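Local coordinates for YARHG domain-containing protein (Legionella pneumophila subsp. pneumophila, PDB 4G2A), which is of unknown function but is a putative nutrient-binding protein built of two domains, one of the DUF4424 family and one YARHG domain, at residues E9-I14 and R158-G164; L27-G32 and W44-F50; Q39-S43 and A78-G82; A90-D94 and D142-G146; F95-V99 and Y125-T129. One frame throughout, in Å; residues are numbered along the deposited sequence.

Contact 1 of 5, residues E9-I14 and R158-G164; sequences EGSLPI and RYVLKTG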
# COMPACT_ATOMS: atom_id res chain seq x y z
N GLU A 9 -3.44 6.59 3.78
CA GLU A 9 -2.88 6.73 2.44
C GLU A 9 -2.29 8.13 2.22
O GLU A 9 -2.58 9.07 2.98
CB GLU A 9 -3.93 6.42 1.34
CG GLU A 9 -5.20 7.27 1.33
CD GLU A 9 -5.95 7.30 0.00
OE1 GLU A 9 -5.32 7.05 -1.05
OE2 GLU A 9 -7.15 7.65 0.01
N GLY A 10 -1.49 8.25 1.17
CA GLY A 10 -0.90 9.51 0.77
C GLY A 10 -1.78 10.31 -0.17
O GLY A 10 -2.72 9.78 -0.78
N SER A 11 -1.52 11.61 -0.23
CA SER A 11 -2.28 12.53 -1.07
C SER A 11 -1.38 13.64 -1.57
O SER A 11 -0.44 14.03 -0.86
CB SER A 11 -3.45 13.13 -0.29
OG SER A 11 -4.56 12.24 -0.15
N LEU A 12 -1.67 14.15 -2.78
CA LEU A 12 -0.96 15.32 -3.33
C LEU A 12 -1.26 16.55 -2.45
O LEU A 12 -2.36 16.59 -1.88
CB LEU A 12 -1.44 15.63 -4.79
CG LEU A 12 -0.88 14.83 -5.95
CD1 LEU A 12 -1.48 15.30 -7.23
CD2 LEU A 12 0.64 14.94 -6.04
N PRO A 13 -0.37 17.57 -2.34
CA PRO A 13 -0.79 18.80 -1.64
C PRO A 13 -1.87 19.47 -2.49
O PRO A 13 -1.89 19.28 -3.71
CB PRO A 13 0.49 19.65 -1.57
CG PRO A 13 1.58 18.84 -2.16
CD PRO A 13 0.94 17.75 -2.98
N ILE A 14 -2.80 20.19 -1.87
CA ILE A 14 -3.83 20.84 -2.66
C ILE A 14 -3.94 22.32 -2.28
O ILE A 14 -3.64 22.67 -1.14
CB ILE A 14 -5.20 20.10 -2.54
CG1 ILE A 14 -5.72 20.05 -1.10
CG2 ILE A 14 -5.14 18.71 -3.14
CD1 ILE A 14 -7.07 20.59 -0.99
N ARG A 158 -2.00 3.09 -1.64
CA ARG A 158 -2.74 4.10 -2.39
C ARG A 158 -2.11 5.47 -2.24
O ARG A 158 -1.41 5.74 -1.27
CB ARG A 158 -4.22 4.16 -1.94
CG ARG A 158 -4.87 2.85 -1.53
CD ARG A 158 -6.25 3.14 -1.03
NE ARG A 158 -6.82 2.09 -0.18
CZ ARG A 158 -7.55 1.06 -0.62
NH1 ARG A 158 -7.76 0.90 -1.93
NH2 ARG A 158 -8.08 0.20 0.23
N TYR A 159 -2.40 6.33 -3.21
CA TYR A 159 -1.96 7.72 -3.28
C TYR A 159 -2.94 8.50 -4.14
O TYR A 159 -3.14 8.12 -5.30
CB TYR A 159 -0.53 7.82 -3.82
CG TYR A 159 0.14 9.13 -3.51
CD1 TYR A 159 -0.05 10.25 -4.32
CD2 TYR A 159 0.94 9.28 -2.38
CE1 TYR A 159 0.55 11.46 -4.03
CE2 TYR A 159 1.57 10.49 -2.08
CZ TYR A 159 1.38 11.58 -2.92
OH TYR A 159 1.99 12.78 -2.66
N VAL A 160 -3.57 9.57 -3.58
CA VAL A 160 -4.54 10.40 -4.31
C VAL A 160 -3.78 11.38 -5.24
O VAL A 160 -3.01 12.22 -4.78
CB VAL A 160 -5.53 11.13 -3.38
CG1 VAL A 160 -6.46 12.05 -4.17
CG2 VAL A 160 -6.34 10.13 -2.54
N LEU A 161 -4.05 11.25 -6.55
CA LEU A 161 -3.44 12.02 -7.63
C LEU A 161 -4.46 12.84 -8.42
O LEU A 161 -4.06 13.81 -9.05
CB LEU A 161 -2.71 11.05 -8.59
CG LEU A 161 -1.42 10.37 -8.04
CD1 LEU A 161 -0.99 9.21 -8.94
CD2 LEU A 161 -0.29 11.36 -7.89
N LYS A 162 -5.76 12.45 -8.41
CA LYS A 162 -6.83 13.12 -9.17
C LYS A 162 -7.02 14.60 -8.77
O LYS A 162 -7.50 15.41 -9.57
CB LYS A 162 -8.17 12.37 -9.01
CG LYS A 162 -8.25 11.05 -9.77
CD LYS A 162 -9.69 10.55 -9.87
CE LYS A 162 -9.80 9.05 -10.08
NZ LYS A 162 -11.21 8.57 -10.11
N THR A 163 -6.66 14.93 -7.52
CA THR A 163 -6.76 16.24 -6.90
C THR A 163 -5.77 17.20 -7.53
O THR A 163 -5.94 18.41 -7.40
CB THR A 163 -6.57 16.14 -5.39
OG1 THR A 163 -5.38 15.40 -5.11
CG2 THR A 163 -7.77 15.50 -4.70
N GLY A 164 -4.80 16.67 -8.27
CA GLY A 164 -3.84 17.47 -9.03
C GLY A 164 -4.51 18.43 -10.00
O GLY A 164 -3.91 19.44 -10.39
O HOH W 1 2.18 13.57 -0.06
O HOH W 2 -4.90 15.46 -2.59
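Gly10 lies against one face of the Tyr159 ring. Its carbonyl carbon stands 3.7 Å above the ring plane, displaced toward the rim, and Ser11 N lies over the same face. Gly10 has no side chain, which lets the ring lie close to the backbone. In Tyr159, CG anti to the backbone N (chi1 -161°) lays the ring over the backbone of Gly10 and Ser11. Leu12 crosses the ring at about a right angle, with CD2 4.0 Å from Tyr159 CE1. Leu12 CD1 meets Leu161 O at 3.5 Å, with Gly164 CA close by. Beside Gly10, the Glu9 carboxylate lies between Arg158 and Val160, with Glu9 OE1 3.2 Å from Arg158 CB and 3.6 Å from Val160 CG2.

Backbone bonds fix this register. Val160 N gives a 2.9 Å bond to Gly10 O. Leu12 N gives a 3.1 Å bond to Val160 O. Water 1 joins Ser11 O to Tyr159 OH, and water 2 joins Leu12 O to Thr163 OG1.

Further out, Tyr159 packs on Ile28, Ile30, Cys48 and Phe50 of the 21-33 and 43-54 strands. Asp228 OD1 accepts bonds from Leu161 N and Lys162 N where the strand ends. Val160 thus bonds to Gly10 with its N and to Leu12 with its O, the pattern of a parallel beta pair, here between strands 10-15 and 155-160.

Contact 2 of 5, residues L27-G32 and W44-F50; sequences LIRISG and WHYNCNF. With SO4 (sulfate ion), chain D; SO4 (sulfate ion), chain E.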
# COMPACT_ATOMS: atom_id res chain seq x y z
N LEU A 27 8.07 13.46 -7.11
CA LEU A 27 8.95 12.32 -6.88
C LEU A 27 8.40 11.66 -5.64
O LEU A 27 8.59 12.18 -4.54
CB LEU A 27 10.40 12.82 -6.74
CG LEU A 27 11.50 11.78 -6.53
CD1 LEU A 27 11.68 10.89 -7.77
CD2 LEU A 27 12.83 12.47 -6.22
N ILE A 28 7.60 10.60 -5.82
CA ILE A 28 6.88 9.97 -4.72
C ILE A 28 7.41 8.54 -4.49
O ILE A 28 7.26 7.64 -5.32
CB ILE A 28 5.35 10.03 -5.02
CG1 ILE A 28 4.90 11.52 -5.12
CG2 ILE A 28 4.54 9.27 -3.95
CD1 ILE A 28 3.68 11.80 -5.98
N ARG A 29 8.03 8.35 -3.33
CA ARG A 29 8.63 7.09 -2.93
C ARG A 29 7.84 6.54 -1.77
O ARG A 29 7.69 7.23 -0.78
CB ARG A 29 10.11 7.31 -2.56
CG ARG A 29 10.93 6.05 -2.62
CD ARG A 29 12.35 6.34 -2.23
NE ARG A 29 13.17 5.13 -2.13
CZ ARG A 29 13.32 4.44 -1.01
NH1 ARG A 29 12.71 4.83 0.10
NH2 ARG A 29 14.05 3.34 -0.99
N ILE A 30 7.27 5.34 -1.93
CA ILE A 30 6.43 4.68 -0.92
C ILE A 30 7.13 3.38 -0.57
O ILE A 30 7.29 2.50 -1.44
CB ILE A 30 4.96 4.50 -1.42
CG1 ILE A 30 4.37 5.82 -1.98
CG2 ILE A 30 4.09 3.91 -0.32
CD1 ILE A 30 2.92 5.76 -2.56
N SER A 31 7.67 3.31 0.65
CA SER A 31 8.50 2.18 1.09
C SER A 31 7.87 1.39 2.24
O SER A 31 7.50 1.98 3.25
CB SER A 31 9.88 2.69 1.51
OG SER A 31 10.69 1.56 1.76
N GLY A 32 7.80 0.07 2.07
CA GLY A 32 7.22 -0.87 3.03
C GLY A 32 8.17 -1.36 4.11
O GLY A 32 9.37 -1.50 3.87
N TRP A 44 3.87 1.85 5.63
CA TRP A 44 4.36 2.49 4.42
C TRP A 44 4.95 3.85 4.81
O TRP A 44 4.32 4.61 5.56
CB TRP A 44 3.26 2.65 3.37
CG TRP A 44 2.77 1.35 2.82
CD1 TRP A 44 1.60 0.72 3.13
CD2 TRP A 44 3.41 0.53 1.83
NE1 TRP A 44 1.49 -0.45 2.43
CE2 TRP A 44 2.59 -0.59 1.60
CE3 TRP A 44 4.59 0.66 1.07
CZ2 TRP A 44 2.90 -1.57 0.66
CZ3 TRP A 44 4.93 -0.34 0.17
CH2 TRP A 44 4.07 -1.43 -0.05
N HIS A 45 6.15 4.13 4.30
CA HIS A 45 6.87 5.39 4.52
C HIS A 45 6.91 6.15 3.20
O HIS A 45 7.44 5.66 2.21
CB HIS A 45 8.27 5.13 5.08
CG HIS A 45 9.04 6.37 5.40
ND1 HIS A 45 10.42 6.39 5.35
CD2 HIS A 45 8.60 7.60 5.75
CE1 HIS A 45 10.78 7.62 5.68
NE2 HIS A 45 9.72 8.38 5.93
N TYR A 46 6.33 7.34 3.20
CA TYR A 46 6.21 8.21 2.04
C TYR A 46 7.21 9.34 2.08
O TYR A 46 7.22 10.11 3.05
CB TYR A 46 4.80 8.81 1.95
CG TYR A 46 3.66 7.82 1.87
CD1 TYR A 46 3.28 7.07 2.98
CD2 TYR A 46 2.87 7.73 0.73
CE1 TYR A 46 2.20 6.18 2.93
CE2 TYR A 46 1.79 6.85 0.66
CZ TYR A 46 1.46 6.08 1.76
OH TYR A 46 0.40 5.21 1.67
N ASN A 47 8.07 9.44 1.04
CA ASN A 47 8.97 10.58 0.87
C ASN A 47 8.55 11.21 -0.45
O ASN A 47 8.69 10.60 -1.51
CB ASN A 47 10.43 10.18 0.89
CG ASN A 47 10.92 9.69 2.22
OD1 ASN A 47 10.94 8.49 2.49
ND2 ASN A 47 11.44 10.59 3.03
N CYS A 48 7.90 12.37 -0.37
CA CYS A 48 7.34 13.01 -1.56
C CYS A 48 7.93 14.36 -1.80
O CYS A 48 7.92 15.20 -0.92
CB CYS A 48 5.82 13.11 -1.45
SG CYS A 48 5.00 11.61 -0.86
N ASN A 49 8.37 14.61 -3.03
CA ASN A 49 8.87 15.89 -3.43
C ASN A 49 7.95 16.42 -4.50
O ASN A 49 7.40 15.64 -5.26
CB ASN A 49 10.35 15.85 -3.88
CG ASN A 49 10.97 17.22 -3.73
OD1 ASN A 49 11.41 17.61 -2.65
ND2 ASN A 49 10.94 18.03 -4.79
N PHE A 50 7.75 17.75 -4.51
CA PHE A 50 6.86 18.44 -5.45
C PHE A 50 7.50 19.73 -5.87
O PHE A 50 8.09 20.44 -5.05
CB PHE A 50 5.48 18.74 -4.82
CG PHE A 50 4.86 17.63 -4.01
CD1 PHE A 50 4.10 16.64 -4.62
CD2 PHE A 50 5.07 17.55 -2.64
CE1 PHE A 50 3.57 15.57 -3.87
CE2 PHE A 50 4.54 16.50 -1.90
CZ PHE A 50 3.78 15.52 -2.52
S SO4 D . 14.16 2.02 2.17
O1 SO4 D . 13.73 1.16 3.28
O2 SO4 D . 13.85 1.39 0.89
O3 SO4 D . 13.48 3.31 2.26
O4 SO4 D . 15.60 2.25 2.29
S SO4 E . 15.76 2.93 -4.91
O1 SO4 E . 16.13 2.30 -3.64
O2 SO4 E . 14.98 1.99 -5.73
O3 SO4 E . 14.97 4.14 -4.64
O4 SO4 E . 16.97 3.31 -5.65
O HOH W 3 9.87 6.31 1.21
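Ile30 sets its branches against two aromatic rings. Its CG2 methyl lies over one face of the Tyr46 ring, 4.0 Å from the ring centroid, in a CH-pi contact. Ile30 CD1 reaches Tyr46 CE2 at 3.6 Å, with CG1 alongside. Ile30 CG1 is anti to the carbonyl carbon (chi1 -51°), which leaves CG2 anti to the backbone N, and from there CG2 also meets Trp44 CE3 at 3.6 Å. The Trp44 ring leans past Ile30 toward Gly32, and its CE3 comes to 3.4 Å from Gly32 N. Next along this buried face, Ile28 CG2 meets Cys48 SG, and Ile28 CD1 touches the Phe50 ring.

The segments belong to an antiparallel beta hairpin of strands 21-33 and 43-54. Leu27 and Asn49, Arg29 and Asn47, and Ser31 and His45 are the hydrogen-bonded pairs, each joined by two backbone bonds. His45 N to Ser31 O, at 2.7 Å, is the shortest of the six. Ile28 and Ile30 face Cys48 and Tyr46 in the non-hydrogen-bonded pairs between them. On the buried side Ile28 packs on Tyr159 and Ile30 on Val157, both of strand 155-160.

The other face carries Leu27, Arg29 and Ser31 with their partners Asn49, Asn47 and His45. The extended Arg29 chain ends in a guanidinium that holds two sulfates at its edge, both probably from the crystallisation liquor. Arg29 NH1 bonds to O3 of the chain D sulfate at 2.8 Å, and Arg29 NH2 bonds to its O2 at 2.7 Å. Arg29 NE gives a nearly straight bond (172°) to O3 of the chain E sulfate.

Contact 3 of 5, residues Q39-S43 and A78-G82; sequences QMNGS and ALPAG. With SO4 (sulfate ion), chain L.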
# COMPACT_ATOMS: atom_id res chain seq x y z
N GLN A 39 1.42 -10.35 12.52
CA GLN A 39 0.88 -9.43 13.53
C GLN A 39 0.13 -8.23 12.90
O GLN A 39 -0.51 -7.46 13.62
CB GLN A 39 2.01 -8.87 14.43
CG GLN A 39 2.94 -9.89 15.04
CD GLN A 39 4.24 -9.97 14.28
OE1 GLN A 39 4.97 -8.99 14.12
NE2 GLN A 39 4.58 -11.16 13.83
N MSE A 40 0.26 -8.06 11.57
CA MSE A 40 -0.37 -7.01 10.75
C MSE A 40 0.02 -5.62 11.25
O MSE A 40 -0.81 -4.72 11.37
CB MSE A 40 -1.91 -7.17 10.68
CG MSE A 40 -2.39 -8.55 10.25
SE MSE A 40 -1.47 -9.34 8.71
CE MSE A 40 -1.72 -7.96 7.38
N ASN A 41 1.32 -5.46 11.53
CA ASN A 41 1.87 -4.21 12.02
C ASN A 41 2.78 -3.57 10.93
O ASN A 41 3.72 -2.84 11.23
CB ASN A 41 2.60 -4.43 13.37
CG ASN A 41 3.81 -5.33 13.32
OD1 ASN A 41 4.13 -5.94 12.30
ND2 ASN A 41 4.52 -5.41 14.43
N GLY A 42 2.42 -3.84 9.69
CA GLY A 42 3.09 -3.27 8.53
C GLY A 42 2.86 -1.78 8.39
O GLY A 42 1.88 -1.23 8.91
N SER A 43 3.79 -1.12 7.70
CA SER A 43 3.72 0.31 7.48
C SER A 43 4.28 0.67 6.11
O SER A 43 4.99 -0.11 5.49
CB SER A 43 4.48 1.06 8.57
OG SER A 43 5.79 0.54 8.78
N ALA A 78 -5.56 -0.66 10.55
CA ALA A 78 -4.26 -1.26 10.28
C ALA A 78 -3.20 -0.27 10.82
O ALA A 78 -2.98 0.81 10.27
CB ALA A 78 -4.08 -1.52 8.78
N LEU A 79 -2.62 -0.62 11.95
CA LEU A 79 -1.65 0.21 12.67
C LEU A 79 -0.20 -0.11 12.38
O LEU A 79 0.15 -1.29 12.42
CB LEU A 79 -1.87 0.00 14.17
CG LEU A 79 -2.79 0.94 14.93
CD1 LEU A 79 -2.83 0.52 16.39
CD2 LEU A 79 -2.29 2.38 14.87
N PRO A 80 0.67 0.90 12.18
CA PRO A 80 2.12 0.60 12.03
C PRO A 80 2.71 0.17 13.37
O PRO A 80 2.16 0.53 14.41
CB PRO A 80 2.72 1.94 11.59
CG PRO A 80 1.58 2.82 11.30
CD PRO A 80 0.43 2.35 12.11
N ALA A 81 3.83 -0.58 13.36
CA ALA A 81 4.45 -0.95 14.64
C ALA A 81 4.98 0.32 15.35
O ALA A 81 5.56 1.20 14.71
CB ALA A 81 5.56 -1.98 14.43
N GLY A 82 4.68 0.41 16.64
CA GLY A 82 5.07 1.54 17.49
C GLY A 82 4.09 2.70 17.50
O GLY A 82 4.39 3.72 18.11
S SO4 L . 4.96 -2.59 18.30
O1 SO4 L . 4.97 -2.80 19.75
O2 SO4 L . 4.87 -3.88 17.60
O3 SO4 L . 3.80 -1.77 17.95
O4 SO4 L . 6.20 -1.93 17.92
O HOH W 4 -2.81 -3.58 12.84
O HOH W 5 -0.47 -2.02 9.48
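Asn41 holds CG between its backbone N and carbonyl carbon (chi1 64°), which brings its amide beside the Ala81 methyl. This is a contact between two loops. Residues 39-43 end the long loop between hairpin strands 21-33 and 43-54. Residues 78-82 follow the short strand 76-77.

Side-chain packing is slight. The Asn41 amide lies alongside the Ala81 methyl, ND2 3.6 Å from Ala81 CB. Ser43 CB touches Pro80 CB, also at 3.6 Å. The backbones hold each other loosely. Ala81 N gives a weak, bent bond to Asn41 O at 3.1 Å. Asn41 CA points its hydrogen at Leu79 O.

Two waters lie between the loops. Water 4 donates to Met40 O and accepts from Leu79 N, so it bridges the two loops. Water 5 lies next to Gly42 O and has a weak link to Leu79 O. Behind the contact, Met40 (a selenomethionine) and Ala78 both touch Tyr149 of strand 136-150. A sulfate, probably from the crystallisation liquor, sits at the outer end, where Gly82 N bonds to its O3 at 2.7 Å.

Contact 4 of 5, residues A90-D94 and D142-G146; sequences ALVYD and DYSTG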
# COMPACT_ATOMS: atom_id res chain seq x y z
N ALA A 90 -5.55 11.13 12.84
CA ALA A 90 -5.11 10.96 11.46
C ALA A 90 -4.54 9.57 11.25
O ALA A 90 -3.91 9.01 12.15
CB ALA A 90 -4.05 12.00 11.14
N LEU A 91 -4.73 9.03 10.04
CA LEU A 91 -4.17 7.72 9.71
C LEU A 91 -2.84 7.95 8.95
O LEU A 91 -2.43 7.18 8.09
CB LEU A 91 -5.18 6.85 8.92
CG LEU A 91 -6.50 6.47 9.68
CD1 LEU A 91 -7.40 5.64 8.80
CD2 LEU A 91 -6.22 5.70 10.93
N VAL A 92 -2.16 9.04 9.35
CA VAL A 92 -0.88 9.58 8.90
C VAL A 92 -0.06 9.82 10.17
O VAL A 92 -0.59 10.31 11.16
CB VAL A 92 -1.09 10.87 8.02
CG1 VAL A 92 0.18 11.70 7.90
CG2 VAL A 92 -1.61 10.51 6.64
N TYR A 93 1.21 9.44 10.16
CA TYR A 93 2.05 9.53 11.34
C TYR A 93 3.28 10.32 11.06
O TYR A 93 3.94 10.10 10.04
CB TYR A 93 2.42 8.10 11.83
CG TYR A 93 1.20 7.26 12.07
CD1 TYR A 93 0.45 7.40 13.23
CD2 TYR A 93 0.73 6.38 11.09
CE1 TYR A 93 -0.72 6.67 13.43
CE2 TYR A 93 -0.45 5.67 11.27
CZ TYR A 93 -1.16 5.80 12.45
OH TYR A 93 -2.32 5.11 12.65
N ASP A 94 3.63 11.21 12.00
CA ASP A 94 4.85 12.03 12.01
C ASP A 94 5.01 12.79 10.70
O ASP A 94 6.06 12.73 10.05
CB ASP A 94 6.10 11.17 12.33
CG ASP A 94 5.95 10.33 13.59
OD1 ASP A 94 5.71 10.92 14.68
OD2 ASP A 94 6.03 9.09 13.49
N ASP A 142 7.08 14.03 4.33
CA ASP A 142 7.65 12.86 4.98
C ASP A 142 6.65 12.46 6.04
O ASP A 142 6.29 13.29 6.89
CB ASP A 142 9.06 13.15 5.55
CG ASP A 142 9.74 12.03 6.34
OD1 ASP A 142 9.14 10.94 6.47
OD2 ASP A 142 10.84 12.27 6.87
N TYR A 143 6.11 11.25 5.93
CA TYR A 143 5.12 10.71 6.85
C TYR A 143 5.01 9.20 6.65
O TYR A 143 5.59 8.65 5.71
CB TYR A 143 3.74 11.40 6.68
CG TYR A 143 3.19 11.33 5.27
CD1 TYR A 143 3.55 12.27 4.31
CD2 TYR A 143 2.25 10.36 4.92
CE1 TYR A 143 3.04 12.21 3.01
CE2 TYR A 143 1.72 10.31 3.64
CZ TYR A 143 2.13 11.23 2.68
OH TYR A 143 1.60 11.18 1.42
N SER A 144 4.25 8.54 7.54
CA SER A 144 3.99 7.10 7.50
C SER A 144 2.51 6.85 7.64
O SER A 144 1.78 7.70 8.11
CB SER A 144 4.73 6.39 8.62
OG SER A 144 6.13 6.49 8.40
N THR A 145 2.08 5.66 7.25
CA THR A 145 0.71 5.17 7.41
C THR A 145 0.83 3.71 7.82
O THR A 145 1.93 3.16 7.77
CB THR A 145 -0.12 5.32 6.09
OG1 THR A 145 0.37 4.41 5.11
CG2 THR A 145 -0.15 6.74 5.54
N GLY A 146 -0.30 3.11 8.16
CA GLY A 146 -0.39 1.67 8.40
C GLY A 146 -0.53 0.99 7.05
O GLY A 146 -0.64 1.65 6.01
O HOH W 6 8.12 11.32 9.27
O HOH W 7 6.94 8.12 10.28
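The Tyr93 ring meets segment 142-146 of strand 136-150 with its edge. Thr145 CA lies in the ring plane, 3.9 Å from Tyr93 CD2, and Gly146 N is near Tyr93 CE2 at the same edge. Leu79 and Pro80 of the loop in contact 3 also pack on this ring. The Tyr143 ring has a different set of neighbours. Val92 comes at it obliquely, with CG1 3.8 Å from Tyr143 CB and close to CD2. The same ring stacks on Tyr46 and also meets Phe66. Tyr143 has CG between its backbone N and carbonyl carbon (chi1 56°), which turns the ring to the side of Val92.

In the backbone, Tyr93 and Ser144 form an antiparallel hydrogen-bonded pair. Tyr93 N gives a 2.7 Å bond to Ser144 O. Ser144 N returns a bond of 3.0 Å to Tyr93 O. This is a single bridge just before the chain turns a corner at Asp94, whose backbone is in the left-handed region. At the corner, Asp94 O faces Asp142 O at 3.2 Å, two acceptors side by side. Water 6 donates to Asp94 O at 2.6 Å. It also gives a weak bond to Asp142 OD1, whose stronger partner is His45 NE2.

Contact 5 of 5, residues F95-V99 and Y125-T129; sequences FLVTV and YFWKT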
# COMPACT_ATOMS: atom_id res chain seq x y z
N PHE A 95 3.94 13.46 10.30
CA PHE A 95 3.92 14.30 9.11
C PHE A 95 4.85 15.47 9.30
O PHE A 95 4.74 16.21 10.28
CB PHE A 95 2.50 14.79 8.82
CG PHE A 95 2.42 15.68 7.61
CD1 PHE A 95 2.36 15.14 6.33
CD2 PHE A 95 2.40 17.07 7.74
CE1 PHE A 95 2.30 15.96 5.19
CE2 PHE A 95 2.31 17.89 6.61
CZ PHE A 95 2.27 17.33 5.34
N LEU A 96 5.80 15.60 8.38
CA LEU A 96 6.76 16.68 8.32
C LEU A 96 6.72 17.29 6.92
O LEU A 96 6.82 16.55 5.94
CB LEU A 96 8.19 16.18 8.63
CG LEU A 96 8.47 15.54 9.99
CD1 LEU A 96 9.85 14.94 9.99
CD2 LEU A 96 8.28 16.54 11.15
N VAL A 97 6.58 18.63 6.84
CA VAL A 97 6.59 19.39 5.59
C VAL A 97 7.69 20.45 5.65
O VAL A 97 7.88 21.11 6.68
CB VAL A 97 5.19 19.98 5.20
CG1 VAL A 97 4.55 20.77 6.34
CG2 VAL A 97 5.26 20.81 3.92
N THR A 98 8.46 20.54 4.54
CA THR A 98 9.51 21.54 4.33
C THR A 98 9.13 22.38 3.10
O THR A 98 8.68 21.83 2.08
CB THR A 98 10.92 20.93 4.19
OG1 THR A 98 11.06 20.31 2.92
CG2 THR A 98 11.27 19.96 5.31
N VAL A 99 9.27 23.71 3.20
CA VAL A 99 9.02 24.67 2.12
C VAL A 99 10.38 25.21 1.75
O VAL A 99 11.06 25.78 2.62
CB VAL A 99 8.02 25.78 2.53
CG1 VAL A 99 7.86 26.81 1.41
CG2 VAL A 99 6.67 25.20 2.93
N TYR A 125 -3.68 19.10 6.94
CA TYR A 125 -2.59 19.87 7.56
C TYR A 125 -2.33 21.05 6.65
O TYR A 125 -2.22 20.85 5.44
CB TYR A 125 -1.32 19.04 7.78
CG TYR A 125 -1.48 17.90 8.76
CD1 TYR A 125 -2.02 18.10 10.03
CD2 TYR A 125 -1.06 16.61 8.43
CE1 TYR A 125 -2.17 17.05 10.93
CE2 TYR A 125 -1.21 15.55 9.32
CZ TYR A 125 -1.76 15.78 10.57
OH TYR A 125 -1.94 14.72 11.43
N PHE A 126 -2.31 22.27 7.19
CA PHE A 126 -2.15 23.49 6.39
C PHE A 126 -0.83 24.19 6.65
O PHE A 126 -0.31 24.16 7.77
CB PHE A 126 -3.30 24.48 6.70
CG PHE A 126 -4.69 24.02 6.31
CD1 PHE A 126 -5.43 23.18 7.13
CD2 PHE A 126 -5.29 24.49 5.14
CE1 PHE A 126 -6.71 22.76 6.77
CE2 PHE A 126 -6.58 24.09 4.78
CZ PHE A 126 -7.29 23.23 5.60
N TRP A 127 -0.30 24.87 5.62
CA TRP A 127 0.93 25.65 5.70
C TRP A 127 0.90 26.77 4.64
O TRP A 127 0.21 26.65 3.62
CB TRP A 127 2.18 24.75 5.55
CG TRP A 127 2.33 24.09 4.21
CD1 TRP A 127 3.06 24.55 3.15
CD2 TRP A 127 1.80 22.82 3.81
NE1 TRP A 127 2.95 23.68 2.09
CE2 TRP A 127 2.21 22.59 2.47
CE3 TRP A 127 1.01 21.85 4.44
CZ2 TRP A 127 1.84 21.45 1.76
CZ3 TRP A 127 0.63 20.72 3.73
CH2 TRP A 127 1.05 20.53 2.40
N LYS A 128 1.63 27.87 4.89
CA LYS A 128 1.70 28.98 3.94
C LYS A 128 2.88 28.79 3.03
O LYS A 128 3.89 28.20 3.42
CB LYS A 128 1.80 30.35 4.66
CG LYS A 128 0.60 30.71 5.52
CD LYS A 128 -0.63 31.20 4.73
CE LYS A 128 -1.90 31.15 5.57
NZ LYS A 128 -1.79 31.97 6.81
N THR A 129 2.74 29.26 1.78
CA THR A 129 3.79 29.20 0.76
C THR A 129 3.79 30.54 0.01
O THR A 129 2.76 30.93 -0.55
CB THR A 129 3.65 28.00 -0.19
OG1 THR A 129 2.54 28.21 -1.05
CG2 THR A 129 3.48 26.68 0.53
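Phe95 starts its contact at CB, which lies 3.8 Å from Tyr125 CE2. CG is anti to the backbone N (chi1 179°), and the ring points across to the other strand. Phe95 CG comes to 3.7 Å from Tyr125 CD2. Phe95 CD2 lies 3.6 Å from Tyr125 CD2. Phe95 CE2 meets Tyr125 CB at 4.0 Å. At the tip, Phe95 CZ touches Trp127 CZ3 at 4.1 Å. The Phe95 and Tyr125 rings are nearly parallel, with planes 26° apart, but they are slid so far that they barely overlap. Tyr125 CD2 lies over one face of the Phe95 ring, near its rim.

Trp127 carries the rest of the contact. Val97 CG2 stands over the five-membered ring of the Trp127 indole in a CH-pi contact, 4.0 Å from the centroid of that ring. Val99 CG2 touches Trp127 CD1 at 3.7 Å. Phe95, Val97 and Val99 thus line up along Tyr125 and Trp127.

The two strands run parallel, 8° apart, with axes 8.8 Å from each other. They are not paired directly. Strand 102-110 pairs antiparallel with both and joins them. His141 and Ile139 of strand 136-150 and Phe66 of strand 60-68 close around the aromatic group. The contact forms a partly buried apolar cluster along strands 95-99 and 123-131. Between the segments it is entirely apolar and aromatic. It therefore rests on close packing and ring faces and not on directional bonds.

All five contacts lie in the beta-rich part of the chain, and none includes an alpha helix. Contact 1 closes the longest loop, with the other four nested inside it. Contact 2 comes before contact 4 in the chain, and contact 5 is nested within contact 4. Contacts 2 and 3 alternate along the sequence. Strand 136-150 neighbours strands 43-54, 95-99 and 155-160, so it links contact 4 to contacts 2, 5 and 1. Contacts 2 and 4 have centres about 11 Å apart and touch. Contacts 3 and 5 are farthest apart, with centres about 26 Å apart, and do not meet. Together they join distant parts of the sequence within the beta-rich part of the chain.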